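ATP-citrate lyase beta-subunit (Chlorobium limicola, PDB 6HXJ) probably forms the beta-subunit of the enzyme that cleaves citrate with ATP and CoA to oxaloacetate, acetyl-CoA, ADP and phosphate. Local coordinates at residues F273-V278 / G283-Y288; H315-G320 / T389-L394. All coordinates share one frame; numbering follows the deposited sequence.

Interaction 1: residues F273-V278 / G283-Y288; sequences FYADAV and GTIANY
In the beta-alpha-beta unit made of strand 261-266, helix 268-280 and strand 287-292, Val278 and Ile285 meet where the chain leaves the helix and turns back toward the sheet. The unit belongs to the citrate-binding region, related to succinyl-CoA synthetase, and its two strands lie side by side and parallel. The side-chain part of the contact is apolar. The branch methyl CG2 of Ile285 sits 3.6 Å from CG1 of Val278 and 3.7 Å from CB of Val278, so one methyl rests against the base of the valine as well as one of its arms. Val278 CG1 lies anti to the backbone N (chi1 171°), which carries it to the returning chain, where it also comes within 3.6 Å of the carbonyl C of Gly283. The Ile285 side chain crosses that of Val278 obliquely. With chi1 at 62°, its CG1 stands over its own backbone, flanked by N and C, and CD1 then slants back toward the start of the helix, 4.5 Å from CB of Ala275, one turn earlier. Strand 261-266 closes the apolar layer, with Leu263 against Ala275 and Ile261 against Val278, while Val256 covers Ile285. Thr284 turns its side chain away from the helix, and its hydroxyl OG1 is hydrogen-bonded to the backbone of Glu260. At the closest approach of the two backbones, Val278 O lies 2.9 Å from Gly283 N.

Interaction 2: residues H315-G320 / T389-L394; sequences HIIVGG and TDIVDL
Ile317 on strand 315-318 meets Ile391, near the N-terminal end of helix 391-397, in the buried layer between the parallel part of the mixed sheet and the C-terminal helix. The close part is one methyl pair: CG2 of Ile317 stands 3.6 Å from CD1 of Ile391. Ile317 CG2 is anti to the backbone N (chi1 -52°, measured to CG1), while Ile391 reaches across with an extended chain (chi2 163°), and the two side chains run past each other in opposite directions. Beyond this pair the packing slackens. CD1 of Ile391 is 4.4 Å from CA of Gly319 and 4.5 Å from O of Val318, and Val392 comes no nearer than 4.5 Å to the strand. On the far side of the helix, partly exposed Asp390 and Asp393 do not touch the strand, and Asp393 has a long, weak ion pair with Arg281. Tyr274, Trp354 and Leu263 also pack on Ile317, and Arg356 and Met386 on Ile391. No hydrogen bond joins the two segments, which implies that they are held together by apolar burial rather than by directional bonds.

In the fold
Interactions 1 and 2 have centres about 9 Å apart and both involve strands of the same mixed sheet, following one another along the chain. Helix 268-280 joins them: Val278 and Ala275 look to the returning chain of interaction 1, while Tyr274 and Ala277 of the same segment reach interaction 2. Tyr274 OH lies 3.3 Å from Gly320 N, a weak hydrogen bond, and 3.5 Å from Gly319 CA. Where the two helices meet, the carbonyl carbon C of Ala277 is 3.7 Å from CG1 of Val392. A bound citrate anion lies about 9 Å from Gly319 of interaction 2, close by but not in contact.

Interaction 1: residues F273-V278 / G283-Y288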
# COMPACT_ATOMS: atom_id res chain seq x y z
N PHE A 273 34.29 -54.17 11.40
CA PHE A 273 35.39 -54.71 10.61
C PHE A 273 36.75 -54.14 11.03
O PHE A 273 37.73 -54.90 11.03
CB PHE A 273 35.16 -54.57 9.12
CG PHE A 273 34.24 -55.67 8.59
CD1 PHE A 273 34.67 -57.00 8.55
CD2 PHE A 273 32.94 -55.37 8.16
CE1 PHE A 273 33.82 -58.01 8.09
CE2 PHE A 273 32.10 -56.38 7.69
CZ PHE A 273 32.54 -57.69 7.65
N TYR A 274 36.82 -52.85 11.47
CA TYR A 274 38.06 -52.23 11.96
C TYR A 274 38.50 -52.82 13.30
O TYR A 274 39.71 -53.02 13.49
CB TYR A 274 37.93 -50.72 12.05
CG TYR A 274 38.23 -50.02 10.75
CD1 TYR A 274 39.54 -49.87 10.30
CD2 TYR A 274 37.20 -49.45 9.99
CE1 TYR A 274 39.82 -49.19 9.11
CE2 TYR A 274 37.48 -48.76 8.82
CZ TYR A 274 38.79 -48.63 8.38
OH TYR A 274 39.07 -47.96 7.21
N ALA A 275 37.52 -53.11 14.20
CA ALA A 275 37.77 -53.72 15.51
C ALA A 275 38.29 -55.14 15.32
O ALA A 275 39.26 -55.51 15.97
CB ALA A 275 36.51 -53.71 16.34
N ASP A 276 37.65 -55.92 14.41
CA ASP A 276 38.02 -57.30 14.07
C ASP A 276 39.46 -57.31 13.57
O ASP A 276 40.23 -58.18 13.99
CB ASP A 276 37.10 -57.86 12.96
CG ASP A 276 35.71 -58.33 13.34
OD1 ASP A 276 35.16 -57.82 14.34
OD2 ASP A 276 35.14 -59.17 12.59
N ALA A 277 39.81 -56.34 12.68
CA ALA A 277 41.13 -56.16 12.08
C ALA A 277 42.19 -55.96 13.15
O ALA A 277 43.23 -56.61 13.09
CB ALA A 277 41.12 -54.98 11.11
N VAL A 278 41.90 -55.11 14.16
CA VAL A 278 42.81 -54.85 15.27
C VAL A 278 43.09 -56.11 16.08
O VAL A 278 44.27 -56.45 16.30
CB VAL A 278 42.31 -53.69 16.17
CG1 VAL A 278 43.15 -53.57 17.44
CG2 VAL A 278 42.32 -52.36 15.41
N GLY A 283 46.61 -56.65 17.95
CA GLY A 283 46.35 -55.42 18.68
C GLY A 283 45.25 -55.47 19.73
O GLY A 283 44.58 -56.49 19.91
N THR A 284 45.11 -54.34 20.45
CA THR A 284 44.12 -54.15 21.51
C THR A 284 43.32 -52.89 21.20
O THR A 284 43.91 -51.85 20.88
CB THR A 284 44.80 -54.06 22.89
OG1 THR A 284 45.87 -53.12 22.85
CG2 THR A 284 45.29 -55.41 23.39
N ILE A 285 41.98 -52.97 21.31
CA ILE A 285 41.14 -51.79 21.03
C ILE A 285 40.98 -50.94 22.29
O ILE A 285 40.73 -51.47 23.38
CB ILE A 285 39.78 -52.07 20.29
CG1 ILE A 285 38.81 -52.97 21.09
CG2 ILE A 285 40.02 -52.62 18.89
CD1 ILE A 285 37.36 -52.90 20.65
N ALA A 286 41.19 -49.63 22.14
CA ALA A 286 41.08 -48.67 23.23
C ALA A 286 39.61 -48.39 23.44
O ALA A 286 39.17 -48.24 24.58
CB ALA A 286 41.83 -47.40 22.87
N ASN A 287 38.83 -48.36 22.33
CA ASN A 287 37.39 -48.11 22.39
C ASN A 287 36.67 -48.66 21.19
O ASN A 287 37.29 -49.09 20.22
CB ASN A 287 37.13 -46.59 22.48
CG ASN A 287 37.51 -45.84 21.22
OD1 ASN A 287 38.69 -45.55 20.99
ND2 ASN A 287 36.54 -45.57 20.35
N TYR A 288 35.32 -48.58 21.24
CA TYR A 288 34.44 -48.81 20.10
C TYR A 288 33.70 -47.47 19.87
O TYR A 288 33.06 -46.95 20.79
CB TYR A 288 33.42 -49.96 20.30
CG TYR A 288 32.51 -50.09 19.09
CD1 TYR A 288 32.93 -50.78 17.93
CD2 TYR A 288 31.26 -49.46 19.05
CE1 TYR A 288 32.12 -50.85 16.80
CE2 TYR A 288 30.46 -49.51 17.91
CZ TYR A 288 30.89 -50.21 16.79
OH TYR A 288 30.09 -50.31 15.67

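Interaction 2: residues H315-G320 / T389-L394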
# COMPACT_ATOMS: atom_id res chain seq x y z
N HIS A 315 47.83 -45.09 18.57
CA HIS A 315 47.35 -44.74 17.22
C HIS A 315 45.89 -44.36 17.28
O HIS A 315 45.18 -44.84 18.17
CB HIS A 315 47.51 -45.94 16.23
CG HIS A 315 48.86 -46.57 16.27
ND1 HIS A 315 49.93 -46.03 15.58
CD2 HIS A 315 49.30 -47.64 16.99
CE1 HIS A 315 50.97 -46.80 15.86
NE2 HIS A 315 50.64 -47.78 16.71
N ILE A 316 45.43 -43.55 16.32
CA ILE A 316 44.00 -43.23 16.15
C ILE A 316 43.62 -43.74 14.75
O ILE A 316 44.31 -43.41 13.77
CB ILE A 316 43.60 -41.71 16.32
CG1 ILE A 316 44.12 -41.08 17.64
CG2 ILE A 316 42.07 -41.50 16.18
CD1 ILE A 316 44.12 -39.57 17.63
N ILE A 317 42.55 -44.57 14.67
CA ILE A 317 42.06 -45.09 13.40
C ILE A 317 40.81 -44.34 13.01
O ILE A 317 39.73 -44.58 13.56
CB ILE A 317 41.89 -46.65 13.35
CG1 ILE A 317 43.16 -47.42 13.80
CG2 ILE A 317 41.41 -47.14 11.98
CD1 ILE A 317 44.47 -47.14 13.09
N VAL A 318 40.98 -43.38 12.09
CA VAL A 318 39.91 -42.55 11.55
C VAL A 318 39.55 -43.21 10.22
O VAL A 318 40.01 -42.78 9.16
CB VAL A 318 40.32 -41.05 11.42
CG1 VAL A 318 39.14 -40.19 11.00
CG2 VAL A 318 40.91 -40.53 12.73
N GLY A 319 38.82 -44.31 10.30
CA GLY A 319 38.44 -45.09 9.13
C GLY A 319 36.98 -45.06 8.77
O GLY A 319 36.15 -44.43 9.44
N GLY A 320 36.67 -45.78 7.73
CA GLY A 320 35.31 -45.93 7.26
C GLY A 320 35.30 -46.40 5.83
O GLY A 320 36.34 -46.46 5.16
N THR A 389 40.45 -51.75 5.88
CA THR A 389 41.05 -52.15 7.15
C THR A 389 42.57 -52.34 7.03
O THR A 389 43.18 -52.83 7.98
CB THR A 389 40.37 -53.41 7.72
OG1 THR A 389 40.33 -54.40 6.70
CG2 THR A 389 38.95 -53.13 8.22
N ASP A 390 43.19 -51.96 5.89
CA ASP A 390 44.64 -52.14 5.73
C ASP A 390 45.45 -51.04 6.39
O ASP A 390 46.67 -51.18 6.50
CB ASP A 390 45.05 -52.38 4.28
CG ASP A 390 44.78 -53.80 3.81
OD1 ASP A 390 44.12 -54.58 4.56
OD2 ASP A 390 45.24 -54.16 2.70
N ILE A 391 44.79 -49.99 6.92
CA ILE A 391 45.48 -48.96 7.71
C ILE A 391 45.83 -49.51 9.09
O ILE A 391 46.80 -49.05 9.69
CB ILE A 391 44.75 -47.59 7.77
CG1 ILE A 391 43.27 -47.73 8.21
CG2 ILE A 391 44.90 -46.84 6.45
CD1 ILE A 391 42.60 -46.42 8.69
N VAL A 392 45.08 -50.53 9.56
CA VAL A 392 45.30 -51.23 10.83
C VAL A 392 46.66 -51.94 10.78
O VAL A 392 47.37 -51.97 11.78
CB VAL A 392 44.11 -52.18 11.15
CG1 VAL A 392 44.44 -53.17 12.27
CG2 VAL A 392 42.84 -51.40 11.47
N ASP A 393 47.05 -52.45 9.60
CA ASP A 393 48.34 -53.14 9.41
C ASP A 393 49.48 -52.14 9.52
O ASP A 393 50.42 -52.36 10.30
CB ASP A 393 48.38 -53.86 8.04
CG ASP A 393 47.23 -54.83 7.72
OD1 ASP A 393 46.35 -55.06 8.60
OD2 ASP A 393 47.19 -55.36 6.57
N LEU A 394 49.35 -51.02 8.79
CA LEU A 394 50.30 -49.92 8.76
C LEU A 394 50.53 -49.34 10.16
O LEU A 394 51.66 -48.94 10.49
CB LEU A 394 49.79 -48.84 7.81
CG LEU A 394 50.28 -48.96 6.36
CD1 LEU A 394 49.69 -50.17 5.64
CD2 LEU A 394 49.94 -47.73 5.60